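Local coordinates for fimbrial structural subunit (Actinomyces naeslundii, PDB 3QDH), which forms the shaft of type 2 fimbriae and, as an adhesin, probably mediates attachment to streptococci and host cells during oral biofilm development, at residues A[38-43]-A[94-99]; A[70-75]-A[88-93]. One frame throughout, in Å; residues are numbered along the deposited sequence.

Contact 1: residues A[38-43]-A[94-99]; sequences KSFYKY and RIKAAP
K96 reaches across to S39 and F40 with the outer half of its side chain, and its ammonium does two jobs at the end of that reach. K96 NZ donates a hydrogen bond to S39 O at 2.8 Å, tilted 25° from the carbonyl plane. It also sits over the face of the F40 ring, 4.7 Å from K96 NZ to the centroid and 24° off the ring normal, the geometry of a cation-pi contact. The methylenes behind it join in: K96 CE lies 3.8 Å from F40 CE1, with CD about as close to CD1. CG anti to the backbone N and a chain kept extended to CE carry the lysine out to the strand, and the bend at chi4 (72°) then brings NZ to S39 O.

One residue along, Y41 points at the helix itself. Its CE2 edge lies in plane with K96 N, while I95 CG2 packs 3.7 Å from Y41 CE2, the two side chains crossing at about a right angle. Beyond the ring, Y41 OH gives its proton to a water at 2.7 Å, and that water donates in turn to I95 O at 2.8 Å. I95 O also accepts the backbone bond from A98 N where the helix gives way to loop.

The contact joins the last turn of helix 89-96 to the beginning of strand 39-49, in the part of the chain assigned to the Sgo0707 N2 family. Alongside in the sheet, F40 pairs by backbone with V130 of strand 118-131, and its ring also touches P135 and P136. K96 NZ has a further acceptor in A37 O. With two carbonyls and an aromatic face round it, the ammonium is probably well stabilised in its protonated form and restricted in rotation.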
ATOM      1  N   LYS A  38     -30.244 -25.360   6.716  1.00 21.00           N
ATOM      2  CA  LYS A  38     -29.881 -25.699   8.102  1.00 20.76           C
ATOM      3  C   LYS A  38     -28.364 -25.767   8.339  1.00 19.88           C
ATOM      4  O   LYS A  38     -27.900 -26.424   9.274  1.00 19.90           O
ATOM      5  CB  LYS A  38     -30.550 -27.022   8.534  1.00 21.17           C
ATOM      6  CG  LYS A  38     -32.084 -26.976   8.626  1.00 24.28           C
ATOM      7  CD  LYS A  38     -32.542 -26.132   9.819  1.00 29.68           C
ATOM      8  CE  LYS A  38     -34.006 -26.390  10.174  1.00 32.37           C
ATOM      9  NZ  LYS A  38     -34.500 -25.404  11.194  1.00 33.58           N
ATOM     10  N   SER A  39     -27.597 -25.089   7.486  1.00 18.30           N
ATOM     11  CA  SER A  39     -26.149 -24.975   7.663  1.00 17.20           C
ATOM     12  C   SER A  39     -25.827 -23.553   8.123  1.00 16.08           C
ATOM     13  O   SER A  39     -26.291 -22.579   7.517  1.00 15.10           O
ATOM     14  CB  SER A  39     -25.436 -25.316   6.343  1.00 17.48           C
ATOM     15  OG  SER A  39     -24.054 -25.006   6.405  1.00 20.59           O
ATOM     16  N   PHE A  40     -25.049 -23.430   9.199  1.00 14.22           N
ATOM     17  CA  PHE A  40     -24.733 -22.125   9.776  1.00 13.63           C
ATOM     18  C   PHE A  40     -23.243 -21.933   9.962  1.00 13.23           C
ATOM     19  O   PHE A  40     -22.527 -22.905  10.175  1.00 13.01           O
ATOM     20  CB  PHE A  40     -25.409 -21.966  11.143  1.00 13.91           C
ATOM     21  CG  PHE A  40     -26.891 -22.185  11.109  1.00 14.98           C
ATOM     22  CD1 PHE A  40     -27.757 -21.121  10.890  1.00 17.07           C
ATOM     23  CD2 PHE A  40     -27.416 -23.459  11.282  1.00 17.31           C
ATOM     24  CE1 PHE A  40     -29.145 -21.319  10.849  1.00 18.12           C
ATOM     25  CE2 PHE A  40     -28.800 -23.677  11.238  1.00 18.52           C
ATOM     26  CZ  PHE A  40     -29.663 -22.601  11.023  1.00 18.51           C
ATOM     27  N   TYR A  41     -22.785 -20.682   9.883  1.00 12.40           N
ATOM     28  CA  TYR A  41     -21.399 -20.341  10.244  1.00 12.21           C
ATOM     29  C   TYR A  41     -21.127 -20.489  11.740  1.00 12.08           C
ATOM     30  O   TYR A  41     -21.881 -19.981  12.574  1.00 11.63           O
ATOM     31  CB  TYR A  41     -21.040 -18.910   9.832  1.00 11.91           C
ATOM     32  CG  TYR A  41     -20.988 -18.726   8.332  1.00 12.41           C
ATOM     33  CD1 TYR A  41     -19.939 -19.257   7.577  1.00 12.05           C
ATOM     34  CD2 TYR A  41     -22.000 -18.028   7.668  1.00 14.03           C
ATOM     35  CE1 TYR A  41     -19.899 -19.090   6.184  1.00 14.41           C
ATOM     36  CE2 TYR A  41     -21.964 -17.846   6.285  1.00 14.97           C
ATOM     37  CZ  TYR A  41     -20.918 -18.385   5.554  1.00 13.76           C
ATOM     38  OH  TYR A  41     -20.921 -18.212   4.194  1.00 14.44           O
ATOM     39  N   LYS A  42     -20.033 -21.178  12.059  1.00 12.12           N
ATOM     40  CA  LYS A  42     -19.470 -21.161  13.408  1.00 12.32           C
ATOM     41  C   LYS A  42     -18.668 -19.881  13.543  1.00 11.81           C
ATOM     42  O   LYS A  42     -18.609 -19.266  14.619  1.00 10.84           O
ATOM     43  CB  LYS A  42     -18.540 -22.357  13.622  1.00 13.12           C
ATOM     44  CG  LYS A  42     -19.204 -23.741  13.585  1.00 15.64           C
ATOM     45  CD  LYS A  42     -18.102 -24.793  13.783  1.00 20.21           C
ATOM     46  CE  LYS A  42     -18.494 -26.145  13.258  1.00 23.37           C
ATOM     47  NZ  LYS A  42     -17.363 -27.118  13.394  1.00 25.45           N
ATOM     48  N   TYR A  43     -18.036 -19.483  12.438  1.00 10.94           N
ATOM     49  CA  TYR A  43     -17.275 -18.247  12.393  1.00 11.12           C
ATOM     50  C   TYR A  43     -16.943 -17.903  10.945  1.00 10.30           C
ATOM     51  O   TYR A  43     -17.082 -18.737  10.061  1.00 11.23           O
ATOM     52  CB  TYR A  43     -15.976 -18.337  13.248  1.00 10.84           C
ATOM     53  CG  TYR A  43     -15.134 -19.553  12.929  1.00 11.15           C
ATOM     54  CD1 TYR A  43     -14.217 -19.543  11.870  1.00 11.77           C
ATOM     55  CD2 TYR A  43     -15.253 -20.722  13.696  1.00 11.69           C
ATOM     56  CE1 TYR A  43     -13.472 -20.706  11.556  1.00 13.11           C
ATOM     57  CE2 TYR A  43     -14.511 -21.870  13.407  1.00 12.42           C
ATOM     58  CZ  TYR A  43     -13.627 -21.854  12.342  1.00 13.79           C
ATOM     59  OH  TYR A  43     -12.894 -22.986  12.075  1.00 14.03           O
ATOM     60  N   ARG A  94     -26.080 -12.227   8.565  1.00 11.56           N
ATOM     61  CA  ARG A  94     -26.084 -11.467   7.291  1.00 11.94           C
ATOM     62  C   ARG A  94     -25.397 -12.193   6.132  1.00 11.62           C
ATOM     63  O   ARG A  94     -25.910 -12.238   4.988  1.00 10.98           O
ATOM     64  CB  ARG A  94     -25.397 -10.122   7.474  1.00 12.09           C
ATOM     65  CG  ARG A  94     -26.177  -9.054   8.250  1.00 13.09           C
ATOM     66  CD  ARG A  94     -25.424  -7.741   8.085  1.00 12.78           C
ATOM     67  NE  ARG A  94     -25.860  -6.653   8.971  1.00 16.69           N
ATOM     68  CZ  ARG A  94     -26.847  -5.806   8.686  1.00 17.05           C
ATOM     69  NH1 ARG A  94     -27.524  -5.944   7.558  1.00 17.57           N
ATOM     70  NH2 ARG A  94     -27.169  -4.833   9.532  1.00 14.43           N
ATOM     71  N   ILE A  95     -24.217 -12.746   6.414  1.00 10.71           N
ATOM     72  CA  ILE A  95     -23.444 -13.433   5.391  1.00 11.21           C
ATOM     73  C   ILE A  95     -24.176 -14.677   4.892  1.00 11.41           C
ATOM     74  O   ILE A  95     -24.240 -14.908   3.684  1.00 12.81           O
ATOM     75  CB  ILE A  95     -21.993 -13.760   5.840  1.00 10.35           C
ATOM     76  CG1 ILE A  95     -21.243 -12.461   6.149  1.00 12.42           C
ATOM     77  CG2 ILE A  95     -21.255 -14.544   4.740  1.00 10.49           C
ATOM     78  CD1 ILE A  95     -19.853 -12.651   6.846  1.00 11.00           C
ATOM     79  N   LYS A  96     -24.763 -15.450   5.801  1.00 11.30           N
ATOM     80  CA  LYS A  96     -25.604 -16.585   5.387  1.00 12.15           C
ATOM     81  C   LYS A  96     -26.780 -16.166   4.476  1.00 12.32           C
ATOM     82  O   LYS A  96     -27.128 -16.873   3.520  1.00 12.51           O
ATOM     83  CB  LYS A  96     -26.123 -17.354   6.616  1.00 11.94           C
ATOM     84  CG  LYS A  96     -27.030 -18.548   6.268  1.00 13.99           C
ATOM     85  CD  LYS A  96     -27.521 -19.244   7.546  1.00 14.26           C
ATOM     86  CE  LYS A  96     -28.813 -20.022   7.288  1.00 17.35           C
ATOM     87  NZ  LYS A  96     -28.584 -21.237   6.489  1.00 15.32           N
ATOM     88  N   ALA A  97     -27.370 -15.016   4.778  1.00 13.48           N
ATOM     89  CA  ALA A  97     -28.514 -14.495   4.021  1.00 14.10           C
ATOM     90  C   ALA A  97     -28.103 -13.823   2.705  1.00 14.78           C
ATOM     91  O   ALA A  97     -28.963 -13.384   1.949  1.00 14.40           O
ATOM     92  CB  ALA A  97     -29.311 -13.525   4.881  1.00 14.69           C
ATOM     93  N   ALA A  98     -26.797 -13.772   2.431  1.00 15.08           N
ATOM     94  CA  ALA A  98     -26.257 -13.095   1.245  1.00 15.25           C
ATOM     95  C   ALA A  98     -25.414 -14.021   0.355  1.00 15.25           C
ATOM     96  O   ALA A  98     -24.287 -13.676   0.006  1.00 15.40           O
ATOM     97  CB  ALA A  98     -25.447 -11.872   1.667  1.00 15.40           C
ATOM     98  N   PRO A  99     -25.955 -15.194  -0.041  1.00 15.72           N
ATOM     99  CA  PRO A  99     -25.141 -16.101  -0.846  1.00 15.62           C
ATOM    100  C   PRO A  99     -24.724 -15.467  -2.177  1.00 16.06           C
ATOM    101  O   PRO A  99     -25.515 -14.739  -2.782  1.00 15.92           O
ATOM    102  CB  PRO A  99     -26.078 -17.286  -1.090  1.00 15.94           C
ATOM    103  CG  PRO A  99     -27.461 -16.697  -0.969  1.00 16.40           C
ATOM    104  CD  PRO A  99     -27.333 -15.698   0.120  1.00 16.12           C
TER
HETATM  105  O   HOH W   1     -23.107 -17.317   2.949  1.00 15.45           O

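Contact 2: residues A[70-75]-A[88-93]; sequences DPTDYK and TAEGLK. With ZN (zinc ion), chain B.
D70, D73 and E90 bring three carboxylates onto one zinc ion: D70 OD2, D73 OD1 and E90 OE1 each bind the metal at 2.0 Å. Their oxygens are consequently close without being hydrogen-bonded, with E90 OE1 3.4 Å from D70 OD2 and 3.3 Å from D73 OD1. The groups approach from different directions, since the E90 side chain crosses both aspartates at about a right angle and its carboxylate plane stands 84° from that of D73. The metal probably offsets most of the mutual repulsion.

A second shell sets the aspartates. T72 OG1 donates to D70 OD1 at 2.6 Å, from above the carboxylate plane, while also lying beside E90 OE1. D70 N donates to D73 OD2 at 2.8 Å, and R94 forms a salt bridge with the same oxygen. Placing D70 CG between the backbone N and the carbonyl carbon (chi1 64°) folds the carboxylate back over its own turn, where T72 N adds a weak bond to OD1, an Asx turn. The D73 N to D70 O bond makes residues 70-73 a type I beta turn as well, judged by the backbone angles of P71 and T72.

This turn leads into the hairpin of strands 74-79 and 82-87, after which T88 takes the N-cap position of helix 89-96. The hairpin returns the helix start to the turn: T88 OG1 donates to T72 O at 2.7 Å, in the carbonyl plane and on a lone pair, whereas T88 N meets D73 O at 2.9 Å from 51° above the D73 carbonyl plane, off its lone pairs. The same D73 O receives a CA-H...O contact from G91, whose lack of a side chain lets the backbones close in. D73 CA and G91 CA are 4.3 Å apart.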
ATOM      1  N   ASP A  70     -23.613  -2.585  10.044  1.00 15.99           N
ATOM      2  CA  ASP A  70     -23.541  -1.692  11.181  1.00 16.14           C
ATOM      3  C   ASP A  70     -22.250  -2.031  11.953  1.00 16.87           C
ATOM      4  O   ASP A  70     -21.682  -3.120  11.762  1.00 16.15           O
ATOM      5  CB  ASP A  70     -24.797  -1.844  12.065  1.00 16.40           C
ATOM      6  CG  ASP A  70     -24.910  -3.221  12.692  1.00 15.41           C
ATOM      7  OD1 ASP A  70     -24.036  -3.586  13.505  1.00 16.30           O
ATOM      8  OD2 ASP A  70     -25.877  -3.937  12.376  1.00 16.19           O
ATOM      9  N   PRO A  71     -21.789  -1.111  12.822  1.00 17.27           N
ATOM     10  CA  PRO A  71     -20.508  -1.269  13.522  1.00 17.55           C
ATOM     11  C   PRO A  71     -20.419  -2.502  14.431  1.00 17.72           C
ATOM     12  O   PRO A  71     -19.300  -2.923  14.780  1.00 18.40           O
ATOM     13  CB  PRO A  71     -20.402   0.017  14.354  1.00 17.86           C
ATOM     14  CG  PRO A  71     -21.261   0.994  13.649  1.00 17.95           C
ATOM     15  CD  PRO A  71     -22.407   0.195  13.127  1.00 17.52           C
ATOM     16  N   THR A  72     -21.562  -3.085  14.799  1.00 16.99           N
ATOM     17  CA  THR A  72     -21.572  -4.294  15.642  1.00 16.42           C
ATOM     18  C   THR A  72     -21.579  -5.612  14.848  1.00 15.58           C
ATOM     19  O   THR A  72     -21.755  -6.689  15.436  1.00 15.53           O
ATOM     20  CB  THR A  72     -22.725  -4.290  16.695  1.00 16.59           C
ATOM     21  OG1 THR A  72     -23.997  -4.295  16.039  1.00 17.20           O
ATOM     22  CG2 THR A  72     -22.632  -3.061  17.574  1.00 18.03           C
ATOM     23  N   ASP A  73     -21.387  -5.518  13.526  1.00 14.31           N
ATOM     24  CA  ASP A  73     -21.377  -6.693  12.638  1.00 14.13           C
ATOM     25  C   ASP A  73     -20.031  -7.430  12.589  1.00 13.51           C
ATOM     26  O   ASP A  73     -19.964  -8.578  12.156  1.00 13.56           O
ATOM     27  CB  ASP A  73     -21.856  -6.320  11.225  1.00 13.70           C
ATOM     28  CG  ASP A  73     -23.375  -6.123  11.163  1.00 14.29           C
ATOM     29  OD1 ASP A  73     -24.054  -6.694  12.042  1.00 13.45           O
ATOM     30  OD2 ASP A  73     -23.883  -5.401  10.272  1.00 13.88           O
ATOM     31  N   TYR A  74     -18.979  -6.775  13.060  1.00 13.55           N
ATOM     32  CA  TYR A  74     -17.633  -7.338  12.983  1.00 13.69           C
ATOM     33  C   TYR A  74     -16.729  -6.651  13.990  1.00 14.36           C
ATOM     34  O   TYR A  74     -17.066  -5.596  14.537  1.00 13.51           O
ATOM     35  CB  TYR A  74     -17.064  -7.146  11.561  1.00 13.42           C
ATOM     36  CG  TYR A  74     -17.100  -5.702  11.149  1.00 13.78           C
ATOM     37  CD1 TYR A  74     -16.027  -4.855  11.426  1.00 14.12           C
ATOM     38  CD2 TYR A  74     -18.233  -5.162  10.529  1.00 15.52           C
ATOM     39  CE1 TYR A  74     -16.074  -3.505  11.076  1.00 16.86           C
ATOM     40  CE2 TYR A  74     -18.291  -3.819  10.178  1.00 16.55           C
ATOM     41  CZ  TYR A  74     -17.210  -3.002  10.452  1.00 17.42           C
ATOM     42  OH  TYR A  74     -17.258  -1.674  10.111  1.00 19.06           O
ATOM     43  N   LYS A  75     -15.559  -7.243  14.210  1.00 15.00           N
ATOM     44  CA  LYS A  75     -14.524  -6.628  15.023  1.00 16.11           C
ATOM     45  C   LYS A  75     -13.207  -6.694  14.255  1.00 16.41           C
ATOM     46  O   LYS A  75     -12.835  -7.749  13.757  1.00 16.08           O
ATOM     47  CB  LYS A  75     -14.372  -7.362  16.355  1.00 16.27           C
ATOM     48  CG  LYS A  75     -15.416  -6.998  17.405  1.00 20.30           C
ATOM     49  CD  LYS A  75     -15.250  -7.862  18.652  1.00 23.25           C
ATOM     50  CE  LYS A  75     -16.227  -7.466  19.745  1.00 26.29           C
ATOM     51  NZ  LYS A  75     -16.364  -8.564  20.760  1.00 29.27           N
ATOM     52  N   THR A  88     -19.362 -10.902  13.807  1.00 11.75           N
ATOM     53  CA  THR A  88     -20.054 -11.222  15.048  1.00 12.16           C
ATOM     54  C   THR A  88     -21.267 -12.092  14.715  1.00 12.40           C
ATOM     55  O   THR A  88     -21.543 -12.355  13.545  1.00 12.37           O
ATOM     56  CB  THR A  88     -20.557  -9.936  15.733  1.00 12.01           C
ATOM     57  OG1 THR A  88     -21.428  -9.263  14.822  1.00 12.13           O
ATOM     58  CG2 THR A  88     -19.381  -9.012  16.127  1.00 13.34           C
ATOM     59  N   ALA A  89     -22.028 -12.505  15.725  1.00 12.02           N
ATOM     60  CA  ALA A  89     -23.223 -13.319  15.470  1.00 12.35           C
ATOM     61  C   ALA A  89     -24.179 -12.688  14.433  1.00 12.32           C
ATOM     62  O   ALA A  89     -24.637 -13.370  13.507  1.00 11.11           O
ATOM     63  CB  ALA A  89     -23.958 -13.625  16.778  1.00 13.35           C
ATOM     64  N   GLU A  90     -24.455 -11.391  14.585  1.00 11.95           N
ATOM     65  CA  GLU A  90     -25.313 -10.641  13.645  1.00 12.84           C
ATOM     66  C   GLU A  90     -24.720 -10.643  12.243  1.00 11.93           C
ATOM     67  O   GLU A  90     -25.432 -10.793  11.244  1.00 10.94           O
ATOM     68  CB  GLU A  90     -25.373  -9.167  14.040  1.00 13.60           C
ATOM     69  CG  GLU A  90     -26.369  -8.754  15.042  1.00 17.87           C
ATOM     70  CD  GLU A  90     -26.036  -7.356  15.579  1.00 20.05           C
ATOM     71  OE1 GLU A  90     -25.786  -6.400  14.787  1.00 17.90           O
ATOM     72  OE2 GLU A  90     -26.012  -7.225  16.812  1.00 25.84           O
ATOM     73  N   GLY A  91     -23.414 -10.421  12.182  1.00 11.52           N
ATOM     74  CA  GLY A  91     -22.691 -10.431  10.909  1.00 11.04           C
ATOM     75  C   GLY A  91     -22.756 -11.781  10.212  1.00 10.81           C
ATOM     76  O   GLY A  91     -22.909 -11.854   8.998  1.00  9.98           O
ATOM     77  N   LEU A  92     -22.643 -12.862  10.982  1.00  9.91           N
ATOM     78  CA  LEU A  92     -22.680 -14.204  10.394  1.00 10.41           C
ATOM     79  C   LEU A  92     -24.043 -14.523   9.825  1.00 10.33           C
ATOM     80  O   LEU A  92     -24.140 -15.177   8.794  1.00 10.00           O
ATOM     81  CB  LEU A  92     -22.287 -15.283  11.423  1.00 10.65           C
ATOM     82  CG  LEU A  92     -20.866 -15.190  11.986  1.00 11.51           C
ATOM     83  CD1 LEU A  92     -20.671 -16.287  13.057  1.00 11.86           C
ATOM     84  CD2 LEU A  92     -19.828 -15.330  10.875  1.00 11.76           C
ATOM     85  N   LYS A  93     -25.096 -14.048  10.493  1.00 10.83           N
ATOM     86  CA  LYS A  93     -26.457 -14.197   9.979  1.00 11.87           C
ATOM     87  C   LYS A  93     -26.617 -13.442   8.643  1.00 11.83           C
ATOM     88  O   LYS A  93     -27.218 -13.959   7.704  1.00 11.74           O
ATOM     89  CB  LYS A  93     -27.454 -13.679  11.025  1.00 12.47           C
ATOM     90  CG  LYS A  93     -28.907 -13.716  10.590  1.00 17.20           C
ATOM     91  CD  LYS A  93     -29.857 -13.397  11.743  1.00 21.46           C
ATOM     92  CE  LYS A  93     -30.358 -14.661  12.415  1.00 25.02           C
ATOM     93  NZ  LYS A  93     -31.383 -15.366  11.563  1.00 28.06           N
TER
HETATM   94 ZN    ZN B   1     -25.720  -5.891  12.887  1.00 15.36          ZN

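Overall arrangement
From the N terminus the chain runs through strands 7-8 and 23-31 into strand 39-49, whose start waits for a partner about fifty residues later. It passes through strand 57-64 to the turn at 70-73, runs out and back along the hairpin 74-79 and 82-87, and enters helix 89-96. Contact 2 closes this short loop of 12 residues at the beginning of the helix; contact 1 closes the longer one, which contains it, at the helix end. Their centres lie 12 Å apart. R94 joins them, its NE salt-bridged to D73 OD2, and Y41 packs against L92 O. Together they fasten the single helix by its two ends to one mixed sheet, with the zinc site at the first.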